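Local coordinates for protein AHL synthase (PDB 3P2H) that probably makes N-acyl-homoserine lactone quorum-sensing signals from fatty acyl-ACP and S-adenosyl-L-methionine, and here holds an inhibitor together with methylthioadenosine, at residues C67-P72 with L100-A105. The protein carries 3 engineered substitutions. Sequence-based numbering, arbitrary orientation.
With NOO (N-(3-oxocyclohex-1-en-1-yl)octanamide), chain C; MTA (5'-deoxy-5'-methylthioadenosine), chain B.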
ATOM      1  N   CYS A  67       0.196  -5.584   5.861  1.00 15.08           N
ATOM      2  CA  CYS A  67       0.771  -4.250   5.968  1.00 15.87           C
ATOM      3  C   CYS A  67       0.480  -3.394   4.745  1.00 15.14           C
ATOM      4  O   CYS A  67       0.086  -3.899   3.693  1.00 14.65           O
ATOM      5  CB  CYS A  67       2.288  -4.325   6.183  1.00 13.89           C
ATOM      6  SG  CYS A  67       3.265  -4.957   4.785  1.00 17.69           S
ATOM      7  N   ALA A  68       0.674  -2.092   4.903  1.00 13.68           N
ATOM      8  CA  ALA A  68       0.473  -1.144   3.822  1.00 15.05           C
ATOM      9  C   ALA A  68       1.172   0.154   4.193  1.00 15.17           C
ATOM     10  O   ALA A  68       1.320   0.478   5.371  1.00 15.28           O
ATOM     11  CB  ALA A  68      -1.007  -0.898   3.589  1.00 15.16           C
ATOM     12  N   ARG A  69       1.613   0.876   3.176  1.00 15.05           N
ATOM     13  CA  ARG A  69       2.304   2.139   3.371  1.00 15.85           C
ATOM     14  C   ARG A  69       1.575   3.209   2.574  1.00 15.38           C
ATOM     15  O   ARG A  69       1.228   2.991   1.417  1.00 14.42           O
ATOM     16  CB  ARG A  69       3.755   2.013   2.885  1.00 14.65           C
ATOM     17  CG  ARG A  69       4.569   3.274   3.032  1.00 16.25           C
ATOM     18  CD  ARG A  69       6.058   2.992   2.930  1.00 14.90           C
ATOM     19  NE  ARG A  69       6.498   2.718   1.566  1.00 13.64           N
ATOM     20  CZ  ARG A  69       7.754   2.440   1.237  1.00 14.02           C
ATOM     21  NH1 ARG A  69       8.686   2.390   2.177  1.00 13.49           N
ATOM     22  NH2 ARG A  69       8.083   2.241  -0.030  1.00 10.51           N
ATOM     23  N   LEU A  70       1.332   4.352   3.207  1.00 14.64           N
ATOM     24  CA  LEU A  70       0.648   5.463   2.552  1.00 15.19           C
ATOM     25  C   LEU A  70       1.526   6.708   2.569  1.00 15.42           C
ATOM     26  O   LEU A  70       2.072   7.080   3.608  1.00 14.97           O
ATOM     27  CB  LEU A  70      -0.683   5.760   3.254  1.00 14.69           C
ATOM     28  CG  LEU A  70      -1.796   4.730   3.020  1.00 15.13           C
ATOM     29  CD1 LEU A  70      -2.972   5.017   3.933  1.00 15.54           C
ATOM     30  CD2 LEU A  70      -2.227   4.783   1.571  1.00 15.25           C
ATOM     31  N   LEU A  71       1.663   7.340   1.407  1.00 15.46           N
ATOM     32  CA  LEU A  71       2.467   8.550   1.267  1.00 15.17           C
ATOM     33  C   LEU A  71       1.731   9.583   0.434  1.00 14.75           C
ATOM     34  O   LEU A  71       1.052   9.238  -0.524  1.00 14.45           O
ATOM     35  CB  LEU A  71       3.795   8.235   0.572  1.00 17.31           C
ATOM     36  CG  LEU A  71       4.826   7.360   1.283  1.00 18.03           C
ATOM     37  CD1 LEU A  71       5.920   6.977   0.289  1.00 18.47           C
ATOM     38  CD2 LEU A  71       5.403   8.111   2.481  1.00 18.16           C
ATOM     39  N   PRO A  72       1.851  10.870   0.793  1.00 14.80           N
ATOM     40  CA  PRO A  72       1.174  11.911   0.019  1.00 13.42           C
ATOM     41  C   PRO A  72       2.013  12.156  -1.233  1.00 13.79           C
ATOM     42  O   PRO A  72       3.242  12.117  -1.170  1.00 13.76           O
ATOM     43  CB  PRO A  72       1.188  13.105   0.970  1.00 15.17           C
ATOM     44  CG  PRO A  72       2.496  12.941   1.675  1.00 15.43           C
ATOM     45  CD  PRO A  72       2.545  11.443   1.961  1.00 14.15           C
ATOM     46  N   LEU A 100      -0.076   4.255  -2.476  1.00 14.88           N
ATOM     47  CA  LEU A 100      -0.182   3.050  -1.668  1.00 12.74           C
ATOM     48  C   LEU A 100       0.955   2.133  -2.101  1.00 13.54           C
ATOM     49  O   LEU A 100       1.079   1.822  -3.281  1.00 11.95           O
ATOM     50  CB  LEU A 100      -1.529   2.363  -1.915  1.00 13.20           C
ATOM     51  CG  LEU A 100      -1.776   1.048  -1.168  1.00 12.69           C
ATOM     52  CD1 LEU A 100      -1.711   1.289   0.332  1.00 12.03           C
ATOM     53  CD2 LEU A 100      -3.136   0.477  -1.561  1.00 14.41           C
ATOM     54  N   SER A 101       1.798   1.726  -1.156  1.00 13.19           N
ATOM     55  CA  SER A 101       2.912   0.833  -1.465  1.00 12.93           C
ATOM     56  C   SER A 101       3.093  -0.213  -0.365  1.00 12.88           C
ATOM     57  O   SER A 101       2.380  -0.192   0.634  1.00 12.86           O
ATOM     58  CB  SER A 101       4.210   1.628  -1.643  1.00 12.23           C
ATOM     59  OG  SER A 101       4.508   2.386  -0.487  1.00 12.34           O
ATOM     60  N   ARG A 102       4.050  -1.117  -0.556  1.00 13.48           N
ATOM     61  CA  ARG A 102       4.321  -2.177   0.406  1.00 13.61           C
ATOM     62  C   ARG A 102       3.006  -2.716   0.964  1.00 14.32           C
ATOM     63  O   ARG A 102       2.785  -2.738   2.175  1.00 14.79           O
ATOM     64  CB  ARG A 102       5.210  -1.653   1.542  1.00 14.95           C
ATOM     65  CG  ARG A 102       6.635  -1.283   1.119  1.00 16.48           C
ATOM     66  CD  ARG A 102       7.395  -2.484   0.551  1.00 16.67           C
ATOM     67  NE  ARG A 102       8.837  -2.247   0.470  1.00 17.47           N
ATOM     68  CZ  ARG A 102       9.432  -1.440  -0.408  1.00 19.19           C
ATOM     69  NH1 ARG A 102      10.750  -1.295  -0.386  1.00 18.38           N
ATOM     70  NH2 ARG A 102       8.714  -0.783  -1.315  1.00 19.77           N
ATOM     71  N   PHE A 103       2.136  -3.142   0.059  1.00 14.44           N
ATOM     72  CA  PHE A 103       0.831  -3.671   0.423  1.00 16.43           C
ATOM     73  C   PHE A 103       0.865  -5.193   0.365  1.00 15.80           C
ATOM     74  O   PHE A 103       1.187  -5.772  -0.667  1.00 14.49           O
ATOM     75  CB  PHE A 103      -0.234  -3.144  -0.543  1.00 17.00           C
ATOM     76  CG  PHE A 103      -1.635  -3.543  -0.186  1.00 19.15           C
ATOM     77  CD1 PHE A 103      -2.336  -2.866   0.800  1.00 18.11           C
ATOM     78  CD2 PHE A 103      -2.260  -4.599  -0.849  1.00 22.47           C
ATOM     79  CE1 PHE A 103      -3.640  -3.227   1.121  1.00 20.44           C
ATOM     80  CE2 PHE A 103      -3.570  -4.970  -0.531  1.00 21.57           C
ATOM     81  CZ  PHE A 103      -4.259  -4.280   0.455  1.00 19.94           C
ATOM     82  N   ALA A 104       0.526  -5.833   1.478  1.00 16.22           N
ATOM     83  CA  ALA A 104       0.529  -7.289   1.543  1.00 18.30           C
ATOM     84  C   ALA A 104      -0.416  -7.803   2.624  1.00 19.51           C
ATOM     85  O   ALA A 104      -0.684  -7.116   3.615  1.00 19.34           O
ATOM     86  CB  ALA A 104       1.942  -7.785   1.817  1.00 16.85           C
ATOM     87  N   ALA A 105      -0.907  -9.022   2.427  1.00 19.89           N
ATOM     88  CA  ALA A 105      -1.805  -9.663   3.377  1.00 21.91           C
ATOM     89  C   ALA A 105      -1.463 -11.151   3.458  1.00 23.97           C
ATOM     90  O   ALA A 105      -1.288 -11.811   2.433  1.00 23.95           O
ATOM     91  CB  ALA A 105      -3.244  -9.479   2.941  1.00 21.13           C
TER
HETATM   92  C1  NOO C 300       1.375  -8.843  -3.359  1.00 40.41           C
HETATM   93  O1  NOO C 300       0.749  -9.661  -4.026  1.00 41.44           O
HETATM   94  C2  NOO C 300       1.276  -7.343  -3.602  1.00 39.87           C
HETATM   95  C3  NOO C 300       2.344  -6.473  -3.344  1.00 40.01           C
HETATM   96  C4  NOO C 300       3.562  -7.049  -2.593  1.00 40.85           C
HETATM   97  C5  NOO C 300       3.228  -8.232  -1.600  1.00 40.83           C
HETATM   98  C6  NOO C 300       2.339  -9.344  -2.237  1.00 40.21           C
HETATM   99  N7  NOO C 300       2.404  -5.069  -3.736  1.00 39.44           N
HETATM  100  C8  NOO C 300       2.803  -3.865  -3.098  1.00 38.91           C
HETATM  101  O8  NOO C 300       3.879  -3.699  -2.531  1.00 39.35           O
HETATM  102  C9  NOO C 300       1.851  -2.648  -3.098  1.00 37.38           C
HETATM  103  C10 NOO C 300       0.606  -2.632  -4.023  1.00 37.02           C
HETATM  104  C11 NOO C 300       0.252  -1.166  -4.392  1.00 34.23           C
HETATM  105  C12 NOO C 300      -1.266  -0.914  -4.433  1.00 33.44           C
HETATM  106  C13 NOO C 300      -1.578   0.516  -4.926  1.00 31.80           C
HETATM  107  C14 NOO C 300      -2.910   0.572  -5.697  1.00 27.57           C
HETATM  108  C15 NOO C 300      -3.337   2.016  -5.982  1.00 25.11           C
HETATM  109  CS  MTA B 204       7.036  -2.450  -6.438  1.00 37.89           C
HETATM  110  S5' MTA B 204       7.508  -3.447  -7.883  1.00 38.86           S
HETATM  111  C5' MTA B 204       8.767  -4.539  -7.156  1.00 34.43           C
HETATM  112  C4' MTA B 204      10.189  -4.033  -7.410  1.00 32.50           C
HETATM  113  O4' MTA B 204      10.317  -2.733  -6.768  1.00 31.04           O
HETATM  114  C2' MTA B 204      11.837  -4.110  -5.645  1.00 30.42           C
HETATM  115  O2' MTA B 204      13.178  -4.467  -5.296  1.00 33.33           O
HETATM  116  C3' MTA B 204      11.185  -5.003  -6.759  1.00 30.96           C
HETATM  117  O3' MTA B 204      12.182  -5.368  -7.721  1.00 32.15           O
HETATM  118  C1' MTA B 204      11.660  -2.693  -6.219  1.00 27.90           C
HETATM  119  N9  MTA B 204      11.707  -1.650  -5.173  1.00 25.22           N
HETATM  120  C8  MTA B 204      10.874  -1.518  -4.087  1.00 23.93           C
HETATM  121  N7  MTA B 204      11.197  -0.485  -3.371  1.00 24.17           N
HETATM  122  C5  MTA B 204      12.264   0.128  -3.947  1.00 24.19           C
HETATM  123  C6  MTA B 204      13.058   1.284  -3.642  1.00 23.24           C
HETATM  124  N6  MTA B 204      12.774   2.043  -2.521  1.00 23.54           N
HETATM  125  N1  MTA B 204      14.095   1.618  -4.478  1.00 22.51           N
HETATM  126  C2  MTA B 204      14.394   0.884  -5.589  1.00 23.30           C
HETATM  127  N3  MTA B 204      13.645  -0.219  -5.888  1.00 22.98           N
HETATM  128  C4  MTA B 204      12.604  -0.625  -5.123  1.00 23.94           C
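C67-P72 and L100-A105 are antiparallel neighbours in the central sheet of an acetyltransferase-like fold, hydrogen-bonded in the pairs C67/A104 and R69/S101, and the one-residue shift of register between these pairs is a beta bulge at R102. At the bulge R102 has positive phi (40°), and its O accepts a CA-H...O contact from A68 CA at 3.3 Å. Beyond the bulge F103 N is turned to the inhibitor and gives a weak hydrogen bond to NOO O8 (3.2 Å), a use of the broken strand consistent with the acyl-carbonyl site of acetyltransferase relatives. R69, C67, S101 and A104 share one face of the sheet. R69 leaves with CG anti to its N and bends at chi3, which brings NE to S101 OG at 2.9 Å; the bond is nearly straight (168°), and OG sits at the edge of the guanidinium, close to its plane. R102 CG covers one face of that group. The two arginines run side by side with their guanidinium planes 49° apart and NH2 of R69 only 3.3 Å from NH2 of R102, a closeness probably balanced by acids: D45 makes salt bridges to both, D48 a further one to R69 and E43 one to R102. On the opposite face A68 CB meets the rim of the F103 ring at CD1 (3.7 Å), both side chains also touching M123 of helix 120-133, and L70 CD2 touches L100 CD1. L100 also packs its CB and CD2 against the inhibitor's octanoyl chain. MTA N7 lies near the edge of the R102 guanidinium and is shared by NH1 (3.1 Å) and NH2 (3.2 Å), both in weak, bent hydrogen bonds.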